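Local coordinates for 4-alpha-glucanotransferase (Corynebacterium glutamicum, PDB 5B68), which belongs to the amylomaltase (disproportionating enzyme) family of 4-alpha-glucanotransferases, with a TIM-barrel domain preceded by an N-terminal beta-sandwich domain, at residues W330-E335 / M354-L359; V317-Q322 / L362-L367. All coordinates share one frame; numbering follows the deposited sequence.

Contact 1 of 2, residues W330-E335 / M354-L359; sequences WCADRE and MFYMWL
A helix-helix packing contact brings Cys331 of helix 307-338 onto the ring of Tyr356 of helix 349-376, in the long excursion between barrel strands 215-218 and 382-387. The axes of the two helical segments approach to 9.3 Å at 122°, a spacing that a large Tyr356 and a small Cys331 fill between them. Tyr356, its CG anti to the carbonyl carbon (chi1 -68°), sends its ring across the interface. Cys331 CB sits over the ring face, 3.5 Å from the centroid and 13° off the normal, a CH-pi contact that a slim side chain makes possible. Its SG lies obliquely at 4.6 Å from the same centroid, as a Cys sulfur-aromatic contact. The opposite face meets CD2 of Phe355, its neighbour on the same helix, so the ring lies between Cys331 and Phe355. Ala332 comes closest with its backbone N, 3.8 Å from Tyr356 CD2, and its methyl group packs on Leu352 and Thr353. Glu335 suits the far end of the ring because its long, extended chain carries a carboxylate to the phenol. That carboxylate stands nearly perpendicular to the ring, and Tyr356 OH donates to Glu335 OE2, near the ring plane, in a very short hydrogen bond of 2.5 Å.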
loop_
_atom_site.group_PDB
_atom_site.type_symbol
_atom_site.label_atom_id
_atom_site.label_comp_id
_atom_site.label_asym_id
_atom_site.label_seq_id
_atom_site.Cartn_x
_atom_site.Cartn_y
_atom_site.Cartn_z
ATOM N N TRP A 330 21.659 -4.859 3.563
ATOM C CA TRP A 330 21.385 -3.538 4.042
ATOM C C TRP A 330 21.103 -3.585 5.557
ATOM O O TRP A 330 21.622 -2.730 6.292
ATOM C CB TRP A 330 20.215 -2.858 3.284
ATOM C CG TRP A 330 19.843 -1.513 3.789
ATOM C CD1 TRP A 330 20.286 -0.322 3.347
ATOM C CD2 TRP A 330 18.916 -1.227 4.859
ATOM N NE1 TRP A 330 19.730 0.703 4.104
ATOM C CE2 TRP A 330 18.892 0.157 5.031
ATOM C CE3 TRP A 330 18.112 -2.028 5.675
ATOM C CZ2 TRP A 330 18.098 0.783 6.010
ATOM C CZ3 TRP A 330 17.305 -1.388 6.672
ATOM C CH2 TRP A 330 17.320 -0.025 6.810
ATOM N N CYS A 331 20.290 -4.538 6.009
ATOM C CA CYS A 331 20.043 -4.666 7.468
ATOM C C CYS A 331 21.348 -4.926 8.257
ATOM O O CYS A 331 21.568 -4.321 9.261
ATOM C CB CYS A 331 19.122 -5.790 7.795
ATOM S SG CYS A 331 17.421 -5.445 7.118
ATOM N N ALA A 332 22.157 -5.825 7.748
ATOM C CA ALA A 332 23.477 -6.130 8.366
ATOM C C ALA A 332 24.331 -4.885 8.446
ATOM O O ALA A 332 24.889 -4.530 9.527
ATOM C CB ALA A 332 24.134 -7.257 7.565
ATOM N N ASP A 333 24.364 -4.111 7.367
ATOM C CA ASP A 333 25.128 -2.879 7.365
ATOM C C ASP A 333 24.612 -1.837 8.363
ATOM O O ASP A 333 25.441 -1.133 8.963
ATOM C CB ASP A 333 25.204 -2.259 5.985
ATOM C CG ASP A 333 26.080 -3.052 5.034
ATOM O OD1 ASP A 333 26.895 -3.880 5.513
ATOM O OD2 ASP A 333 25.891 -2.861 3.816
ATOM N N ARG A 334 23.294 -1.691 8.477
ATOM C CA ARG A 334 22.696 -0.763 9.424
ATOM C C ARG A 334 22.957 -1.169 10.867
ATOM O O ARG A 334 23.271 -0.358 11.702
ATOM C CB ARG A 334 21.192 -0.645 9.177
ATOM C CG ARG A 334 20.833 0.379 8.109
ATOM C CD ARG A 334 20.662 1.769 8.698
ATOM N NE ARG A 334 19.960 1.655 9.968
ATOM C CZ ARG A 334 18.776 2.189 10.253
ATOM N NH1 ARG A 334 18.240 1.966 11.438
ATOM N NH2 ARG A 334 18.142 2.943 9.379
ATOM N N GLU A 335 22.821 -2.448 11.138
ATOM C CA GLU A 335 23.106 -2.988 12.448
ATOM C C GLU A 335 24.581 -2.687 12.841
ATOM O O GLU A 335 24.893 -2.240 13.953
ATOM C CB GLU A 335 22.853 -4.497 12.524
ATOM C CG GLU A 335 23.358 -5.077 13.840
ATOM C CD GLU A 335 23.064 -6.518 14.113
ATOM O OE1 GLU A 335 23.700 -7.061 15.035
ATOM O OE2 GLU A 335 22.235 -7.149 13.446
ATOM N N MET A 354 22.626 -13.513 6.679
ATOM C CA MET A 354 21.875 -14.740 6.728
ATOM C C MET A 354 20.757 -14.678 7.786
ATOM O O MET A 354 19.679 -15.219 7.573
ATOM C CB MET A 354 22.781 -15.909 6.998
ATOM C CG MET A 354 22.078 -17.240 6.931
ATOM S SD MET A 354 21.294 -17.682 5.373
ATOM C CE MET A 354 22.721 -18.174 4.396
ATOM N N PHE A 355 21.100 -14.070 8.934
ATOM C CA PHE A 355 20.135 -13.850 10.028
ATOM C C PHE A 355 18.955 -13.016 9.531
ATOM O O PHE A 355 17.802 -13.383 9.819
ATOM C CB PHE A 355 20.798 -13.124 11.161
ATOM C CG PHE A 355 19.831 -12.672 12.242
ATOM C CD1 PHE A 355 19.314 -13.598 13.147
ATOM C CD2 PHE A 355 19.523 -11.329 12.359
ATOM C CE1 PHE A 355 18.441 -13.169 14.153
ATOM C CE2 PHE A 355 18.683 -10.909 13.366
ATOM C CZ PHE A 355 18.154 -11.857 14.252
ATOM N N TYR A 356 19.220 -11.959 8.770
ATOM C CA TYR A 356 18.079 -11.134 8.281
ATOM C C TYR A 356 17.289 -11.840 7.210
ATOM O O TYR A 356 16.039 -11.669 7.106
ATOM C CB TYR A 356 18.529 -9.730 7.921
ATOM C CG TYR A 356 18.954 -8.939 9.109
ATOM C CD1 TYR A 356 18.000 -8.455 9.999
ATOM C CD2 TYR A 356 20.335 -8.690 9.398
ATOM C CE1 TYR A 356 18.350 -7.739 11.120
ATOM C CE2 TYR A 356 20.696 -7.955 10.512
ATOM C CZ TYR A 356 19.685 -7.475 11.382
ATOM O OH TYR A 356 19.983 -6.712 12.497
ATOM N N MET A 357 17.932 -12.704 6.443
ATOM C CA MET A 357 17.209 -13.576 5.492
ATOM C C MET A 357 16.282 -14.525 6.219
ATOM O O MET A 357 15.067 -14.725 5.872
ATOM C CB MET A 357 18.184 -14.313 4.572
ATOM C CG MET A 357 18.968 -13.351 3.681
ATOM S SD MET A 357 20.319 -14.248 2.796
ATOM C CE MET A 357 19.331 -15.080 1.603
ATOM N N TRP A 358 16.799 -15.076 7.314
ATOM C CA TRP A 358 16.081 -16.054 8.075
ATOM C C TRP A 358 14.859 -15.417 8.725
ATOM O O TRP A 358 13.794 -16.057 8.737
ATOM C CB TRP A 358 17.057 -16.668 9.100
ATOM C CG TRP A 358 16.502 -17.616 10.096
ATOM C CD1 TRP A 358 16.180 -18.867 9.894
ATOM C CD2 TRP A 358 16.276 -17.334 11.477
ATOM N NE1 TRP A 358 15.757 -19.454 11.085
ATOM C CE2 TRP A 358 15.817 -18.500 12.067
ATOM C CE3 TRP A 358 16.453 -16.198 12.271
ATOM C CZ2 TRP A 358 15.471 -18.584 13.432
ATOM C CZ3 TRP A 358 16.139 -16.288 13.659
ATOM C CH2 TRP A 358 15.637 -17.484 14.200
ATOM N N LEU A 359 15.001 -14.192 9.256
ATOM C CA LEU A 359 13.805 -13.462 9.781
ATOM C C LEU A 359 12.683 -13.336 8.742
ATOM O O LEU A 359 11.531 -13.510 9.079
ATOM C CB LEU A 359 14.145 -12.057 10.214
ATOM C CG LEU A 359 15.077 -11.982 11.430
ATOM C CD1 LEU A 359 15.303 -10.551 11.890
ATOM C CD2 LEU A 359 14.567 -12.847 12.567
#

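Contact 2 of 2, residues V317-Q322 / L362-L367; sequences VQREGQ and LCDEQL
Unusually, Arg319 NH1 reaches Asp364 OD1 from above the carboxylate, 62° out of its plane, although the oxygen lies almost within the guanidinium plane. The 2.9 Å bond from NH1 to OD1 belongs to a salt-bridge network of Arg319, Glu320 and Asp364, which spans helices 307-338 and 349-376 at the protein surface. An arginine suits this place because its long chain covers the gap and its planar head carries donors on several edges. With CG anti to the backbone N and a bend at chi3 (71°), the head folds back beside the next residue, Glu320. There NE and NH1 both grip one oxygen: Glu320 OE1 accepts from Arg319 NE at 3.0 Å, and NH1 lies at the same distance from it. The oxygen is met on its anti side. Glu320 OE2 is engaged by Arg241, and Asp364 OD1 also accepts from His453 NE2, so each acid has a second basic or polar partner. The negative charge of the two acids probably offsets the closeness of Arg319 to Arg452. The short Asp364 side chain, with CG anti to the backbone N, comes from the opposite direction. On the NH1-NH2 edge, which also faces Asp364, Arg319 NH2 donates to water 1 at 2.9 Å.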
loop_
_atom_site.group_PDB
_atom_site.type_symbol
_atom_site.label_atom_id
_atom_site.label_comp_id
_atom_site.label_asym_id
_atom_site.label_seq_id
_atom_site.Cartn_x
_atom_site.Cartn_y
_atom_site.Cartn_z
ATOM N N VAL A 317 14.742 -19.133 0.238
ATOM C CA VAL A 317 15.811 -18.199 -0.155
ATOM C C VAL A 317 15.954 -18.189 -1.712
ATOM O O VAL A 317 16.153 -17.120 -2.299
ATOM C CB VAL A 317 17.140 -18.550 0.542
ATOM C CG1 VAL A 317 18.311 -17.809 -0.070
ATOM C CG2 VAL A 317 17.038 -18.180 2.039
ATOM N N GLN A 318 15.837 -19.364 -2.318
ATOM C CA GLN A 318 15.938 -19.505 -3.781
ATOM C C GLN A 318 14.817 -18.747 -4.399
ATOM O O GLN A 318 15.050 -18.015 -5.377
ATOM C CB GLN A 318 15.811 -20.956 -4.325
ATOM C CG GLN A 318 17.106 -21.740 -4.468
ATOM C CD GLN A 318 18.048 -21.255 -5.598
ATOM O OE1 GLN A 318 17.924 -20.139 -6.116
ATOM N NE2 GLN A 318 19.015 -22.113 -5.965
ATOM N N ARG A 319 13.614 -18.922 -3.846
ATOM C CA ARG A 319 12.448 -18.267 -4.417
ATOM C C ARG A 319 12.602 -16.746 -4.430
ATOM O O ARG A 319 12.201 -16.095 -5.425
ATOM C CB ARG A 319 11.166 -18.708 -3.683
ATOM C CG ARG A 319 9.842 -18.220 -4.293
ATOM C CD ARG A 319 8.670 -18.528 -3.390
ATOM N NE ARG A 319 8.676 -17.665 -2.176
ATOM C CZ ARG A 319 7.965 -17.873 -1.080
ATOM N NH1 ARG A 319 7.982 -16.983 -0.077
ATOM N NH2 ARG A 319 7.117 -18.885 -1.015
ATOM N N GLU A 320 13.159 -16.162 -3.376
ATOM C CA GLU A 320 13.166 -14.708 -3.200
ATOM C C GLU A 320 14.329 -14.001 -3.891
ATOM O O GLU A 320 14.297 -12.806 -4.140
ATOM C CB GLU A 320 13.124 -14.328 -1.693
ATOM C CG GLU A 320 11.873 -14.861 -1.021
ATOM C CD GLU A 320 10.609 -14.235 -1.545
ATOM O OE1 GLU A 320 9.582 -14.930 -1.514
ATOM O OE2 GLU A 320 10.610 -13.043 -1.946
ATOM N N GLY A 321 15.386 -14.749 -4.205
ATOM C CA GLY A 321 16.407 -14.206 -5.065
ATOM C C GLY A 321 17.192 -13.064 -4.539
ATOM O O GLY A 321 17.335 -12.841 -3.296
ATOM N N GLN A 322 17.694 -12.263 -5.456
ATOM C CA GLN A 322 18.668 -11.305 -5.060
ATOM C C GLN A 322 18.123 -10.156 -4.226
ATOM O O GLN A 322 18.872 -9.572 -3.412
ATOM C CB GLN A 322 19.371 -10.741 -6.292
ATOM C CG GLN A 322 20.575 -9.828 -6.042
ATOM C CD GLN A 322 21.714 -10.571 -5.370
ATOM O OE1 GLN A 322 22.342 -10.090 -4.442
ATOM N NE2 GLN A 322 21.946 -11.752 -5.814
ATOM N N LEU A 362 10.858 -16.653 8.497
ATOM C CA LEU A 362 9.984 -16.826 9.641
ATOM C C LEU A 362 8.711 -16.005 9.408
ATOM O O LEU A 362 7.590 -16.503 9.730
ATOM C CB LEU A 362 10.642 -16.330 10.931
ATOM C CG LEU A 362 11.900 -17.180 11.336
ATOM C CD1 LEU A 362 12.408 -16.510 12.573
ATOM C CD2 LEU A 362 11.683 -18.644 11.587
ATOM N N CYS A 363 8.881 -14.776 8.944
ATOM C CA CYS A 363 7.698 -13.907 8.681
ATOM C C CYS A 363 6.832 -14.614 7.627
ATOM O O CYS A 363 5.584 -14.676 7.737
ATOM C CB CYS A 363 8.109 -12.546 8.177
ATOM S SG CYS A 363 8.827 -11.459 9.375
ATOM N N ASP A 364 7.468 -15.160 6.583
ATOM C CA ASP A 364 6.738 -15.888 5.540
ATOM C C ASP A 364 5.916 -17.035 6.107
ATOM O O ASP A 364 4.721 -17.204 5.774
ATOM C CB ASP A 364 7.702 -16.408 4.443
ATOM C CG ASP A 364 6.979 -17.179 3.331
ATOM O OD1 ASP A 364 6.530 -16.524 2.382
ATOM O OD2 ASP A 364 6.781 -18.376 3.397
ATOM N N GLU A 365 6.538 -17.893 6.902
ATOM C CA GLU A 365 5.798 -19.036 7.380
ATOM C C GLU A 365 4.727 -18.655 8.438
ATOM O O GLU A 365 3.714 -19.345 8.500
ATOM C CB GLU A 365 6.733 -20.164 7.872
ATOM C CG GLU A 365 7.440 -19.899 9.172
ATOM C CD GLU A 365 8.381 -21.080 9.601
ATOM O OE1 GLU A 365 9.124 -20.952 10.613
ATOM O OE2 GLU A 365 8.365 -22.123 8.897
ATOM N N GLN A 366 4.958 -17.634 9.263
ATOM C CA GLN A 366 3.955 -17.270 10.268
ATOM C C GLN A 366 2.759 -16.614 9.605
ATOM O O GLN A 366 1.616 -16.849 10.021
ATOM C CB GLN A 366 4.534 -16.362 11.364
ATOM C CG GLN A 366 5.490 -17.230 12.236
ATOM C CD GLN A 366 5.789 -16.707 13.617
ATOM O OE1 GLN A 366 5.265 -15.692 14.088
ATOM N NE2 GLN A 366 6.773 -17.363 14.247
ATOM N N LEU A 367 3.036 -15.831 8.569
ATOM C CA LEU A 367 1.928 -15.223 7.769
ATOM C C LEU A 367 1.164 -16.253 6.991
ATOM O O LEU A 367 -0.055 -16.175 6.886
ATOM C CB LEU A 367 2.483 -14.200 6.804
ATOM C CG LEU A 367 2.782 -12.836 7.334
ATOM C CD1 LEU A 367 3.460 -12.001 6.274
ATOM C CD2 LEU A 367 1.439 -12.170 7.722
HETATM O O HOH W 1 5.785 -19.455 1.451
#

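How the contacts relate
Contacts 1 and 2 join the same two helices, 307-338 and 349-376, and the chain loop closed by contact 1 is nested inside that of contact 2. Their centres are 13 Å apart, and Met357 CE packs on Val317 CG1 at 3.4 Å between them. The helices diverge from one to the other: the CA atoms of Cys331 and Tyr356 are 6.8 Å apart, those of Arg319 and Asp364 11.7 Å. In keeping with this wider spacing, buried ring packing gives way to a surface ion pair in which a long arginine makes up most of the reach. A bound sulfate ion, probably carried over from the crystallisation medium, lies about 4 Å from the Arg319 side chain.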